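Local structure of metal-dependent hydrolase (Lactobacillus plantarum, 2F6K) at residues 82-87 with 91-96; 198-203 with 302-307; 13-18 with 59-64; 236-241 with 254-259. The protein probably works as a manganese-dependent decarboxylase of the amidohydrolase family, like the enzymes that remove carbon dioxide from aminocarboxymuconate semialdehyde. One frame throughout, in Å; residues are numbered along the deposited sequence.

Contact 1: 82-87 with 91-96; sequences SLAQQY and LGYLAS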
loop_
_atom_site.group_PDB
_atom_site.type_symbol
_atom_site.label_atom_id
_atom_site.label_comp_id
_atom_site.label_asym_id
_atom_site.label_seq_id
_atom_site.Cartn_x
_atom_site.Cartn_y
_atom_site.Cartn_z
ATOM N N SER A 82 6.189 38.923 0.213
ATOM C CA SER A 82 7.135 39.841 -0.416
ATOM C C SER A 82 6.752 40.187 -1.857
ATOM O O SER A 82 7.025 41.297 -2.322
ATOM C CB SER A 82 8.545 39.247 -0.383
ATOM O OG SER A 82 9.462 40.080 -1.070
ATOM N N LEU A 83 6.128 39.241 -2.557
ATOM C CA LEU A 83 5.698 39.468 -3.930
ATOM C C LEU A 83 4.454 40.362 -3.946
ATOM O O LEU A 83 4.300 41.220 -4.818
ATOM C CB LEU A 83 5.395 38.133 -4.623
ATOM C CG LEU A 83 6.597 37.287 -5.068
ATOM C CD1 LEU A 83 6.139 35.874 -5.417
ATOM C CD2 LEU A 83 7.284 37.939 -6.271
ATOM N N ALA A 84 3.567 40.166 -2.977
ATOM C CA ALA A 84 2.360 40.973 -2.912
ATOM C C ALA A 84 2.733 42.426 -2.589
ATOM O O ALA A 84 2.078 43.368 -3.049
ATOM C CB ALA A 84 1.409 40.410 -1.862
ATOM N N GLN A 85 3.792 42.611 -1.809
ATOM C CA GLN A 85 4.230 43.960 -1.469
ATOM C C GLN A 85 4.986 44.608 -2.623
ATOM O O GLN A 85 4.968 45.820 -2.777
ATOM C CB GLN A 85 5.124 43.948 -0.224
ATOM C CG GLN A 85 4.401 43.586 1.060
ATOM C CD GLN A 85 5.349 43.389 2.233
ATOM O OE1 GLN A 85 4.919 43.080 3.344
ATOM N NE2 GLN A 85 6.648 43.563 1.989
ATOM N N GLN A 86 5.653 43.800 -3.435
ATOM C CA GLN A 86 6.403 44.334 -4.556
ATOM C C GLN A 86 5.500 44.601 -5.770
ATOM O O GLN A 86 5.742 45.530 -6.539
ATOM C CB GLN A 86 7.522 43.363 -4.916
ATOM C CG GLN A 86 8.558 43.960 -5.852
ATOM C CD GLN A 86 9.751 43.035 -6.104
ATOM O OE1 GLN A 86 9.885 41.977 -5.481
ATOM N NE2 GLN A 86 10.629 43.443 -7.020
ATOM N N TYR A 87 4.461 43.785 -5.941
ATOM C CA TYR A 87 3.529 43.965 -7.052
ATOM C C TYR A 87 2.090 43.914 -6.547
ATOM O O TYR A 87 1.308 43.047 -6.941
ATOM C CB TYR A 87 3.740 42.884 -8.109
ATOM C CG TYR A 87 5.161 42.794 -8.603
ATOM C CD1 TYR A 87 6.106 42.050 -7.909
ATOM C CD2 TYR A 87 5.570 43.489 -9.739
ATOM C CE1 TYR A 87 7.431 42.000 -8.328
ATOM C CE2 TYR A 87 6.900 43.451 -10.171
ATOM C CZ TYR A 87 7.823 42.704 -9.455
ATOM O OH TYR A 87 9.143 42.657 -9.843
ATOM N N LEU A 91 0.200 40.772 -8.168
ATOM C CA LEU A 91 0.292 39.540 -7.400
ATOM C C LEU A 91 -0.210 39.509 -5.965
ATOM O O LEU A 91 0.053 40.407 -5.167
ATOM C CB LEU A 91 1.743 39.076 -7.391
ATOM C CG LEU A 91 2.460 39.015 -8.734
ATOM C CD1 LEU A 91 3.910 38.626 -8.512
ATOM C CD2 LEU A 91 1.765 38.014 -9.633
ATOM N N GLY A 92 -0.913 38.428 -5.652
ATOM C CA GLY A 92 -1.419 38.186 -4.315
ATOM C C GLY A 92 -0.991 36.758 -3.999
ATOM O O GLY A 92 -0.333 36.108 -4.820
ATOM N N TYR A 93 -1.344 36.245 -2.828
ATOM C CA TYR A 93 -0.951 34.884 -2.517
ATOM C C TYR A 93 -1.790 34.211 -1.455
ATOM O O TYR A 93 -2.422 34.868 -0.620
ATOM C CB TYR A 93 0.510 34.832 -2.072
ATOM C CG TYR A 93 0.738 35.206 -0.621
ATOM C CD1 TYR A 93 0.574 36.524 -0.176
ATOM C CD2 TYR A 93 1.141 34.245 0.308
ATOM C CE1 TYR A 93 0.815 36.875 1.160
ATOM C CE2 TYR A 93 1.382 34.582 1.639
ATOM C CZ TYR A 93 1.220 35.897 2.060
ATOM O OH TYR A 93 1.484 36.227 3.372
ATOM N N LEU A 94 -1.776 32.882 -1.517
ATOM C CA LEU A 94 -2.452 32.023 -0.562
ATOM C C LEU A 94 -1.323 31.386 0.253
ATOM O O LEU A 94 -0.346 30.881 -0.305
ATOM C CB LEU A 94 -3.244 30.937 -1.288
ATOM C CG LEU A 94 -4.463 31.398 -2.080
ATOM C CD1 LEU A 94 -5.067 30.199 -2.799
ATOM C CD2 LEU A 94 -5.477 32.046 -1.138
ATOM N N ALA A 95 -1.451 31.410 1.571
ATOM C CA ALA A 95 -0.420 30.845 2.421
ATOM C C ALA A 95 -0.483 29.321 2.519
ATOM O O ALA A 95 -1.566 28.727 2.468
ATOM C CB ALA A 95 -0.516 31.448 3.806
ATOM N N SER A 96 0.682 28.691 2.656
ATOM C CA SER A 96 0.747 27.243 2.815
ATOM C C SER A 96 0.711 26.982 4.322
ATOM O O SER A 96 0.984 27.887 5.112
ATOM C CB SER A 96 2.038 26.679 2.213
ATOM O OG SER A 96 2.011 26.747 0.800
#
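Leu91 fills the tightly packed side of this contact. Its CD1 methyl sits 4.1 Å from Leu83 CD2 and equally far, 4.1 Å, from Tyr87 CD1, wedged between a branched aliphatic chain and a ring. Leu91 and Tyr87 run side by side in the same direction; in Leu91 a first torsion that keeps CG beside the backbone N (chi1 -49°) sets CG against Tyr87 CB. A backbone bond fixes this pairing: Leu91 N donates to Tyr87 O over 2.8 Å. The two segments belong to a beta-alpha-beta unit of the barrel, in which helix 66-86 ends at a short turn and the chain reverses into strand 91-95, packing nearly antiparallel to it with their axes 6.6 Å apart. From helix 37-46, Met44 packs on Leu91 and Leu41 on Tyr87. A small residue suits position 84, because the backbone there comes within 3.3 Å of the strand, from Ala84 CA to Leu91 O, as a CA-H...O contact. Beyond it the packing thins: Ala84 CB reaches Tyr93 CD1 only at 4.3 Å, and the Tyr93 hydroxyl binds Asp116 O instead. On the far side of the helix Ser82 and Gln85 point away from the strand and are exposed.

Contact 2: 198-203 with 302-307; sequences NIKVII and HRLLTE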
loop_
_atom_site.group_PDB
_atom_site.type_symbol
_atom_site.label_atom_id
_atom_site.label_comp_id
_atom_site.label_asym_id
_atom_site.label_seq_id
_atom_site.Cartn_x
_atom_site.Cartn_y
_atom_site.Cartn_z
ATOM N N ASN A 198 -18.576 28.848 6.899
ATOM C CA ASN A 198 -17.975 30.126 6.555
ATOM C C ASN A 198 -16.730 30.039 5.698
ATOM O O ASN A 198 -16.312 31.037 5.105
ATOM C CB ASN A 198 -17.685 30.901 7.838
ATOM C CG ASN A 198 -18.925 31.061 8.687
ATOM O OD1 ASN A 198 -19.907 31.663 8.244
ATOM N ND2 ASN A 198 -18.902 30.506 9.902
ATOM N N ILE A 199 -16.127 28.858 5.632
ATOM C CA ILE A 199 -14.940 28.694 4.812
ATOM C C ILE A 199 -15.379 28.612 3.365
ATOM O O ILE A 199 -16.404 28.009 3.056
ATOM C CB ILE A 199 -14.181 27.407 5.158
ATOM C CG1 ILE A 199 -13.686 27.473 6.607
ATOM C CG2 ILE A 199 -13.017 27.218 4.181
ATOM C CD1 ILE A 199 -12.968 26.225 7.072
ATOM N N LYS A 200 -14.608 29.231 2.481
ATOM C CA LYS A 200 -14.913 29.209 1.060
ATOM C C LYS A 200 -13.886 28.289 0.427
ATOM O O LYS A 200 -12.734 28.671 0.214
ATOM C CB LYS A 200 -14.805 30.612 0.485
ATOM C CG LYS A 200 -15.752 31.591 1.142
ATOM C CD LYS A 200 -15.252 33.017 1.001
ATOM C CE LYS A 200 -16.233 33.983 1.624
ATOM N NZ LYS A 200 -16.642 33.525 2.990
ATOM N N VAL A 201 -14.320 27.068 0.141
ATOM C CA VAL A 201 -13.463 26.048 -0.433
ATOM C C VAL A 201 -13.423 26.034 -1.953
ATOM O O VAL A 201 -14.443 25.867 -2.618
ATOM C CB VAL A 201 -13.911 24.660 0.067
ATOM C CG1 VAL A 201 -13.069 23.562 -0.554
ATOM C CG2 VAL A 201 -13.824 24.622 1.575
ATOM N N ILE A 202 -12.229 26.212 -2.501
ATOM C CA ILE A 202 -12.041 26.166 -3.947
ATOM C C ILE A 202 -11.518 24.765 -4.305
ATOM O O ILE A 202 -10.437 24.369 -3.855
ATOM C CB ILE A 202 -10.983 27.193 -4.414
ATOM C CG1 ILE A 202 -11.425 28.617 -4.058
ATOM C CG2 ILE A 202 -10.751 27.052 -5.917
ATOM C CD1 ILE A 202 -10.372 29.685 -4.388
ATOM N N ILE A 203 -12.285 24.011 -5.087
ATOM C CA ILE A 203 -11.856 22.681 -5.517
ATOM C C ILE A 203 -11.301 22.853 -6.942
ATOM O O ILE A 203 -12.011 23.271 -7.855
ATOM C CB ILE A 203 -13.034 21.692 -5.475
ATOM C CG1 ILE A 203 -13.493 21.525 -4.019
ATOM C CG2 ILE A 203 -12.618 20.351 -6.045
ATOM C CD1 ILE A 203 -14.704 20.652 -3.844
ATOM N N HIS A 302 -13.334 38.482 -8.632
ATOM C CA HIS A 302 -13.457 39.828 -8.096
ATOM C C HIS A 302 -14.454 39.935 -6.945
ATOM O O HIS A 302 -14.171 40.581 -5.935
ATOM C CB HIS A 302 -13.868 40.798 -9.198
ATOM C CG HIS A 302 -13.964 42.218 -8.738
ATOM N ND1 HIS A 302 -12.861 42.943 -8.334
ATOM C CD2 HIS A 302 -15.031 43.037 -8.583
ATOM C CE1 HIS A 302 -13.248 44.146 -7.948
ATOM N NE2 HIS A 302 -14.560 44.228 -8.089
ATOM N N ARG A 303 -15.621 39.312 -7.103
ATOM C CA ARG A 303 -16.652 39.361 -6.071
ATOM C C ARG A 303 -16.162 38.684 -4.803
ATOM O O ARG A 303 -16.389 39.172 -3.694
ATOM C CB ARG A 303 -17.926 38.674 -6.560
ATOM C CG ARG A 303 -19.077 38.749 -5.579
ATOM C CD ARG A 303 -20.292 38.000 -6.087
ATOM N NE ARG A 303 -20.685 38.444 -7.421
ATOM C CZ ARG A 303 -20.480 37.745 -8.538
ATOM N NH1 ARG A 303 -19.883 36.562 -8.486
ATOM N NH2 ARG A 303 -20.888 38.223 -9.707
ATOM N N LEU A 304 -15.478 37.558 -4.982
ATOM C CA LEU A 304 -14.937 36.786 -3.873
ATOM C C LEU A 304 -13.805 37.527 -3.168
ATOM O O LEU A 304 -13.658 37.421 -1.954
ATOM C CB LEU A 304 -14.439 35.433 -4.390
ATOM C CG LEU A 304 -13.877 34.395 -3.418
ATOM C CD1 LEU A 304 -14.967 33.881 -2.487
ATOM C CD2 LEU A 304 -13.298 33.247 -4.232
ATOM N N LEU A 305 -13.005 38.275 -3.923
ATOM C CA LEU A 305 -11.894 39.018 -3.330
ATOM C C LEU A 305 -12.330 40.277 -2.588
ATOM O O LEU A 305 -11.760 40.618 -1.560
ATOM C CB LEU A 305 -10.869 39.414 -4.395
ATOM C CG LEU A 305 -9.966 38.329 -4.978
ATOM C CD1 LEU A 305 -9.025 38.959 -5.984
ATOM C CD2 LEU A 305 -9.174 37.663 -3.873
ATOM N N THR A 306 -13.327 40.974 -3.116
ATOM C CA THR A 306 -13.808 42.196 -2.482
ATOM C C THR A 306 -14.647 41.902 -1.243
ATOM O O THR A 306 -14.847 42.779 -0.404
ATOM C CB THR A 306 -14.643 43.044 -3.460
ATOM O OG1 THR A 306 -15.787 42.297 -3.882
ATOM C CG2 THR A 306 -13.809 43.424 -4.679
ATOM N N GLU A 307 -15.126 40.665 -1.133
ATOM C CA GLU A 307 -15.933 40.235 0.006
ATOM C C GLU A 307 -15.113 40.177 1.301
ATOM O O GLU A 307 -15.741 40.180 2.379
ATOM C CB GLU A 307 -16.538 38.861 -0.271
ATOM C CG GLU A 307 -17.564 38.412 0.746
ATOM C CD GLU A 307 -18.067 37.010 0.472
ATOM O OE1 GLU A 307 -18.399 36.711 -0.700
ATOM O OE2 GLU A 307 -18.134 36.211 1.428
ATOM O OXT GLU A 307 -13.862 40.112 1.237
#
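Lys200 crosses from the start of strand 200-203 to the end of the last helix, where Leu304 and Glu307 receive it. From CB, which points toward the helix, CG lies anti to the carbonyl carbon (chi1 -60°), and these first two carbons carry the chain outward before any atom of the helix is met. At CD the contact becomes apolar: this methylene lies 3.6 Å from Leu304 CD1, the two side chains sliding past each other in opposite directions. CE comes next to the carboxylate of Glu307, although its 2.9 Å separation from Glu307 OE2 is shorter than carbon and oxygen normally allow and is doubtful in detail. The tip then bends, chi4 being 48°, and the ammonium NZ forms a salt bridge with Glu307 OE2 at 3.4 Å. It also makes a weak hydrogen bond to Asn198 O, 3.3 Å from NZ. Lysine suits the place because its long methylene chain can rest on leucine while its charge reaches the exposed carboxylate of Glu307. Shortening it to an alanine here would probably leave the Glu307 carboxylate without its cationic mate and open a gap beside Leu304 CD1. Leu304, buried, also rests on Ile150 and Tyr237 of the strands flanking 200-203, whereas Glu307 is the final residue. A C-terminal helix whose end packs a leucine against the beginnings of three neighbouring parallel strands covers part of the N-terminal mouth of a TIM barrel, the fold of the amidohydrolases.

Contact 3: 13-18 with 59-64; sequences TSYVEA and PHVNFG
Tyr15 OH donates a hydrogen bond of 2.8 Å to Pro59 O, the one hydrogen bond between residues 13-18 and 59-64. The hydroxyl meets the carbonyl at a C=O...donor angle of 137°, slightly tilted from its plane. The phenol reaches that far because CG stands anti to the backbone N (chi1 175°). Along the same edge of the ring, close to its plane, Val61 CG1 presses against Tyr15 CD1 at 3.4 Å, so a valine methyl and a carbonyl oxygen share this edge. Proline suits the cis peptide bond that precedes residue 59; Val61 is the centre of an inverse gamma turn. With a phenylalanine in place of Tyr15, Pro59 O would probably be left without its donor from this helix, and the turn would be less firmly held. One helical turn on, Ala18 CB lies 3.8 Å from Phe63 CE2; a bare methyl lets the ring come close, and Phe63 also stacks on His22 of the same helix. Residues 59-64 belong to the loop from the C-terminal end of strand 49-55 to helix 66-86, and such beta-alpha loops line the active-site end of a TIM barrel; the Tyr15 side chain is about 10 Å from the manganese ion. Val61 also touches Val73 and Phe63 touches Glu68, so the loop packs on both helix 13-22 and helix 66-86, which meet each other through Ser14.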
loop_
_atom_site.group_PDB
_atom_site.type_symbol
_atom_site.label_atom_id
_atom_site.label_comp_id
_atom_site.label_asym_id
_atom_site.label_seq_id
_atom_site.Cartn_x
_atom_site.Cartn_y
_atom_site.Cartn_z
ATOM N N THR A 13 13.256 29.270 -3.757
ATOM C CA THR A 13 14.497 28.548 -3.972
ATOM C C THR A 13 14.680 27.421 -2.961
ATOM O O THR A 13 15.152 26.341 -3.317
ATOM C CB THR A 13 15.711 29.495 -3.933
ATOM O OG1 THR A 13 15.625 30.332 -2.779
ATOM C CG2 THR A 13 15.743 30.365 -5.178
ATOM N N SER A 14 14.289 27.658 -1.711
ATOM C CA SER A 14 14.419 26.641 -0.671
ATOM C C SER A 14 13.529 25.446 -0.982
ATOM O O SER A 14 13.861 24.314 -0.646
ATOM C CB SER A 14 14.037 27.214 0.700
ATOM O OG SER A 14 12.706 27.705 0.710
ATOM N N TYR A 15 12.389 25.706 -1.611
ATOM C CA TYR A 15 11.460 24.643 -1.977
ATOM C C TYR A 15 12.075 23.790 -3.091
ATOM O O TYR A 15 11.988 22.560 -3.063
ATOM C CB TYR A 15 10.139 25.251 -2.453
ATOM C CG TYR A 15 9.134 24.248 -2.968
ATOM C CD1 TYR A 15 8.517 23.343 -2.107
ATOM C CD2 TYR A 15 8.789 24.214 -4.315
ATOM C CE1 TYR A 15 7.578 22.428 -2.576
ATOM C CE2 TYR A 15 7.851 23.308 -4.796
ATOM C CZ TYR A 15 7.245 22.418 -3.922
ATOM O OH TYR A 15 6.287 21.540 -4.391
ATOM N N VAL A 16 12.691 24.452 -4.068
ATOM C CA VAL A 16 13.337 23.768 -5.184
ATOM C C VAL A 16 14.480 22.892 -4.668
ATOM O O VAL A 16 14.647 21.752 -5.105
ATOM C CB VAL A 16 13.905 24.787 -6.209
ATOM C CG1 VAL A 16 14.777 24.084 -7.233
ATOM C CG2 VAL A 16 12.762 25.506 -6.912
ATOM N N GLU A 17 15.267 23.423 -3.734
ATOM C CA GLU A 17 16.382 22.660 -3.182
ATOM C C GLU A 17 15.863 21.479 -2.376
ATOM O O GLU A 17 16.493 20.423 -2.330
ATOM C CB GLU A 17 17.265 23.545 -2.301
ATOM C CG GLU A 17 17.655 24.848 -2.976
ATOM C CD GLU A 17 18.802 25.568 -2.285
ATOM O OE1 GLU A 17 18.874 25.539 -1.035
ATOM O OE2 GLU A 17 19.628 26.179 -3.002
ATOM N N ALA A 18 14.709 21.655 -1.742
ATOM C CA ALA A 18 14.122 20.579 -0.957
ATOM C C ALA A 18 13.646 19.461 -1.892
ATOM O O ALA A 18 13.726 18.276 -1.555
ATOM C CB ALA A 18 12.952 21.112 -0.120
ATOM N N PRO A 59 4.555 18.643 -4.906
ATOM C CA PRO A 59 4.327 18.000 -3.602
ATOM C C PRO A 59 4.340 18.975 -2.432
ATOM O O PRO A 59 5.065 19.965 -2.455
ATOM C CB PRO A 59 5.482 16.997 -3.493
ATOM C CG PRO A 59 5.949 16.814 -4.915
ATOM C CD PRO A 59 5.832 18.196 -5.484
ATOM N N HIS A 60 3.540 18.681 -1.413
ATOM C CA HIS A 60 3.472 19.506 -0.211
ATOM C C HIS A 60 4.838 19.370 0.461
ATOM O O HIS A 60 5.549 18.395 0.216
ATOM C CB HIS A 60 2.371 18.994 0.723
ATOM C CG HIS A 60 2.164 19.847 1.934
ATOM N ND1 HIS A 60 2.227 19.346 3.218
ATOM C CD2 HIS A 60 1.919 21.174 2.059
ATOM C CE1 HIS A 60 2.034 20.330 4.081
ATOM N NE2 HIS A 60 1.846 21.449 3.404
ATOM N N VAL A 61 5.206 20.322 1.312
ATOM C CA VAL A 61 6.512 20.279 1.958
ATOM C C VAL A 61 6.613 19.473 3.244
ATOM O O VAL A 61 7.171 19.939 4.235
ATOM C CB VAL A 61 7.038 21.694 2.227
ATOM C CG1 VAL A 61 7.461 22.338 0.928
ATOM C CG2 VAL A 61 5.959 22.526 2.905
ATOM N N ASN A 62 6.075 18.262 3.229
ATOM C CA ASN A 62 6.148 17.378 4.389
ATOM C C ASN A 62 7.060 16.222 3.995
ATOM O O ASN A 62 6.618 15.274 3.349
ATOM C CB ASN A 62 4.758 16.846 4.739
ATOM C CG ASN A 62 4.792 15.743 5.788
ATOM O OD1 ASN A 62 3.760 15.145 6.091
ATOM N ND2 ASN A 62 5.974 15.470 6.346
ATOM N N PHE A 63 8.330 16.300 4.378
ATOM C CA PHE A 63 9.282 15.248 4.037
ATOM C C PHE A 63 9.685 14.386 5.219
ATOM O O PHE A 63 10.618 13.595 5.115
ATOM C CB PHE A 63 10.534 15.856 3.398
ATOM C CG PHE A 63 10.244 16.670 2.171
ATOM C CD1 PHE A 63 9.719 16.070 1.030
ATOM C CD2 PHE A 63 10.453 18.048 2.172
ATOM C CE1 PHE A 63 9.402 16.831 -0.094
ATOM C CE2 PHE A 63 10.143 18.820 1.057
ATOM C CZ PHE A 63 9.614 18.211 -0.079
ATOM N N GLY A 64 8.986 14.532 6.343
ATOM C CA GLY A 64 9.310 13.732 7.511
ATOM C C GLY A 64 10.093 14.473 8.577
ATOM O O GLY A 64 10.340 13.939 9.661
#

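Contact 4: 236-241 with 254-259; sequences VYFDVA and SLAQPE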
loop_
_atom_site.group_PDB
_atom_site.type_symbol
_atom_site.label_atom_id
_atom_site.label_comp_id
_atom_site.label_asym_id
_atom_site.label_seq_id
_atom_site.Cartn_x
_atom_site.Cartn_y
_atom_site.Cartn_z
ATOM N N VAL A 236 -19.570 25.238 -2.542
ATOM C CA VAL A 236 -18.146 25.426 -2.764
ATOM C C VAL A 236 -17.834 26.151 -4.067
ATOM O O VAL A 236 -18.733 26.537 -4.811
ATOM C CB VAL A 236 -17.399 24.083 -2.773
ATOM C CG1 VAL A 236 -17.789 23.265 -1.542
ATOM C CG2 VAL A 236 -17.700 23.333 -4.046
ATOM N N TYR A 237 -16.544 26.345 -4.322
ATOM C CA TYR A 237 -16.083 27.003 -5.533
ATOM C C TYR A 237 -15.254 26.034 -6.370
ATOM O O TYR A 237 -14.841 24.973 -5.889
ATOM C CB TYR A 237 -15.234 28.225 -5.189
ATOM C CG TYR A 237 -16.024 29.378 -4.636
ATOM C CD1 TYR A 237 -16.613 29.306 -3.369
ATOM C CD2 TYR A 237 -16.190 30.546 -5.377
ATOM C CE1 TYR A 237 -17.346 30.373 -2.854
ATOM C CE2 TYR A 237 -16.921 31.618 -4.874
ATOM C CZ TYR A 237 -17.494 31.526 -3.613
ATOM O OH TYR A 237 -18.202 32.596 -3.119
ATOM N N PHE A 238 -14.996 26.414 -7.616
ATOM C CA PHE A 238 -14.217 25.583 -8.519
ATOM C C PHE A 238 -13.361 26.437 -9.435
ATOM O O PHE A 238 -13.851 27.417 -10.001
ATOM C CB PHE A 238 -15.147 24.757 -9.415
ATOM C CG PHE A 238 -16.063 23.834 -8.669
ATOM C CD1 PHE A 238 -15.619 22.587 -8.236
ATOM C CD2 PHE A 238 -17.373 24.216 -8.392
ATOM C CE1 PHE A 238 -16.468 21.733 -7.535
ATOM C CE2 PHE A 238 -18.228 23.377 -7.694
ATOM C CZ PHE A 238 -17.778 22.132 -7.262
ATOM N N ASP A 239 -12.084 26.099 -9.583
ATOM C CA ASP A 239 -11.277 26.841 -10.538
ATOM C C ASP A 239 -11.430 25.980 -11.796
ATOM O O ASP A 239 -11.961 24.873 -11.710
ATOM C CB ASP A 239 -9.822 26.983 -10.061
ATOM C CG ASP A 239 -8.982 25.737 -10.265
ATOM O OD1 ASP A 239 -8.062 25.535 -9.443
ATOM O OD2 ASP A 239 -9.199 24.983 -11.236
ATOM N N VAL A 240 -11.017 26.463 -12.959
ATOM C CA VAL A 240 -11.185 25.656 -14.165
ATOM C C VAL A 240 -9.900 25.426 -14.945
ATOM O O VAL A 240 -9.879 25.529 -16.175
ATOM C CB VAL A 240 -12.240 26.276 -15.125
ATOM C CG1 VAL A 240 -13.591 26.339 -14.442
ATOM C CG2 VAL A 240 -11.800 27.660 -15.577
ATOM N N ALA A 241 -8.823 25.122 -14.231
ATOM C CA ALA A 241 -7.554 24.844 -14.882
ATOM C C ALA A 241 -7.643 23.441 -15.504
ATOM O O ALA A 241 -8.434 22.608 -15.056
ATOM C CB ALA A 241 -6.419 24.904 -13.860
ATOM N N SER A 254 -23.894 21.982 -14.347
ATOM C CA SER A 254 -25.241 21.539 -14.025
ATOM C C SER A 254 -25.309 21.265 -12.515
ATOM O O SER A 254 -26.372 20.939 -11.979
ATOM C CB SER A 254 -25.585 20.261 -14.793
ATOM O OG SER A 254 -24.872 19.153 -14.276
ATOM N N LEU A 255 -24.165 21.403 -11.840
ATOM C CA LEU A 255 -24.075 21.161 -10.398
ATOM C C LEU A 255 -23.556 22.368 -9.618
ATOM O O LEU A 255 -23.980 22.615 -8.492
ATOM C CB LEU A 255 -23.150 19.978 -10.120
ATOM C CG LEU A 255 -23.566 18.581 -10.567
ATOM C CD1 LEU A 255 -22.332 17.691 -10.641
ATOM C CD2 LEU A 255 -24.584 18.010 -9.600
ATOM N N ALA A 256 -22.635 23.112 -10.221
ATOM C CA ALA A 256 -22.040 24.276 -9.577
ATOM C C ALA A 256 -22.834 25.554 -9.781
ATOM O O ALA A 256 -23.608 25.684 -10.723
ATOM C CB ALA A 256 -20.621 24.478 -10.086
ATOM N N GLN A 257 -22.626 26.504 -8.880
ATOM C CA GLN A 257 -23.291 27.789 -8.956
ATOM C C GLN A 257 -22.497 28.610 -9.977
ATOM O O GLN A 257 -21.265 28.583 -9.989
ATOM C CB GLN A 257 -23.254 28.466 -7.581
ATOM C CG GLN A 257 -24.552 29.136 -7.165
ATOM C CD GLN A 257 -24.455 29.791 -5.797
ATOM O OE1 GLN A 257 -24.261 29.117 -4.784
ATOM N NE2 GLN A 257 -24.584 31.114 -5.763
ATOM N N PRO A 258 -23.195 29.339 -10.857
ATOM C CA PRO A 258 -22.564 30.172 -11.885
ATOM C C PRO A 258 -21.533 31.159 -11.368
ATOM O O PRO A 258 -20.511 31.380 -12.010
ATOM C CB PRO A 258 -23.753 30.878 -12.527
ATOM C CG PRO A 258 -24.803 29.817 -12.480
ATOM C CD PRO A 258 -24.654 29.283 -11.058
ATOM N N GLU A 259 -21.800 31.746 -10.206
ATOM C CA GLU A 259 -20.902 32.733 -9.614
ATOM C C GLU A 259 -19.710 32.114 -8.875
ATOM O O GLU A 259 -18.814 32.833 -8.420
ATOM C CB GLU A 259 -21.677 33.630 -8.641
ATOM C CG GLU A 259 -23.038 34.140 -9.135
ATOM C CD GLU A 259 -24.065 33.021 -9.331
ATOM O OE1 GLU A 259 -23.979 31.987 -8.623
ATOM O OE2 GLU A 259 -24.969 33.188 -10.185
HETATM O O HOH W 1 -20.788 25.995 -6.934
#
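Phe238 brings CE2 and CD2 against the methyl of Ala256, CE2 lying 3.6 Å from Ala256 CB. In this TIM barrel, strand 237-239 is the seventh strand, and residues 254-259 form the loop leading from helix 248-252 into the eighth. Alanine suits the spot because a methyl is small enough to sit this close to the ring; the ring itself, which a chi1 of -60° swings toward Ala256, also leans on Met233 of helix 229-235. The neighbouring Tyr237 reaches the loop more loosely, its CE2 being 4.2 Å from Glu259 O, and its ring stacks on His260.

No direct hydrogen bond joins the two segments, so a water does the work: it accepts from Gln257 N at 2.7 Å and lies 3.0 Å from Val236 O, to which it can donate. Val236 O is also bonded to His260 ND1, tying this carbonyl to the residue just before strand 261-262. Within the loop, Gln257 NE2 donates to Glu259 OE1 over 3.1 Å, meeting the carboxylate from above its plane and bracing the two side chains against each other. At the outer end of the loop, Ser254 OG bonds to Arg247 NH1 of a neighbouring subunit.

Asp239, farther along the strand, does not touch the loop. Its OD1 bonds to His7 ND1, and His7 is a manganese ligand, so Asp239 is a second-shell residue that probably helps orient it. The other oxygen closes an Asx turn: Ala241 N donates to Asp239 OD2 over 3.0 Å, almost straight at 175°.

How the contacts relate
Along the chain contact 3 closes first, then contact 1, and contact 4 is nested inside the long loop that contact 2 closes. Contacts 1, 2 and 4 all reach the eight-stranded parallel sheet of the barrel, through strands 91-95, 200-203 and 237-239; contact 3 sits on the loop and helices beside it. Contacts 2 and 4, with centres about 12 Å apart, touch directly because their strands are neighbours, whereas contacts 3 and 4 lie about 30 Å apart between centres, on opposite sides of the chain's centre. Helix 66-86 links contact 3 to contact 1. The two pairs thus join helices, loops and strands in two separate parts of one barrel.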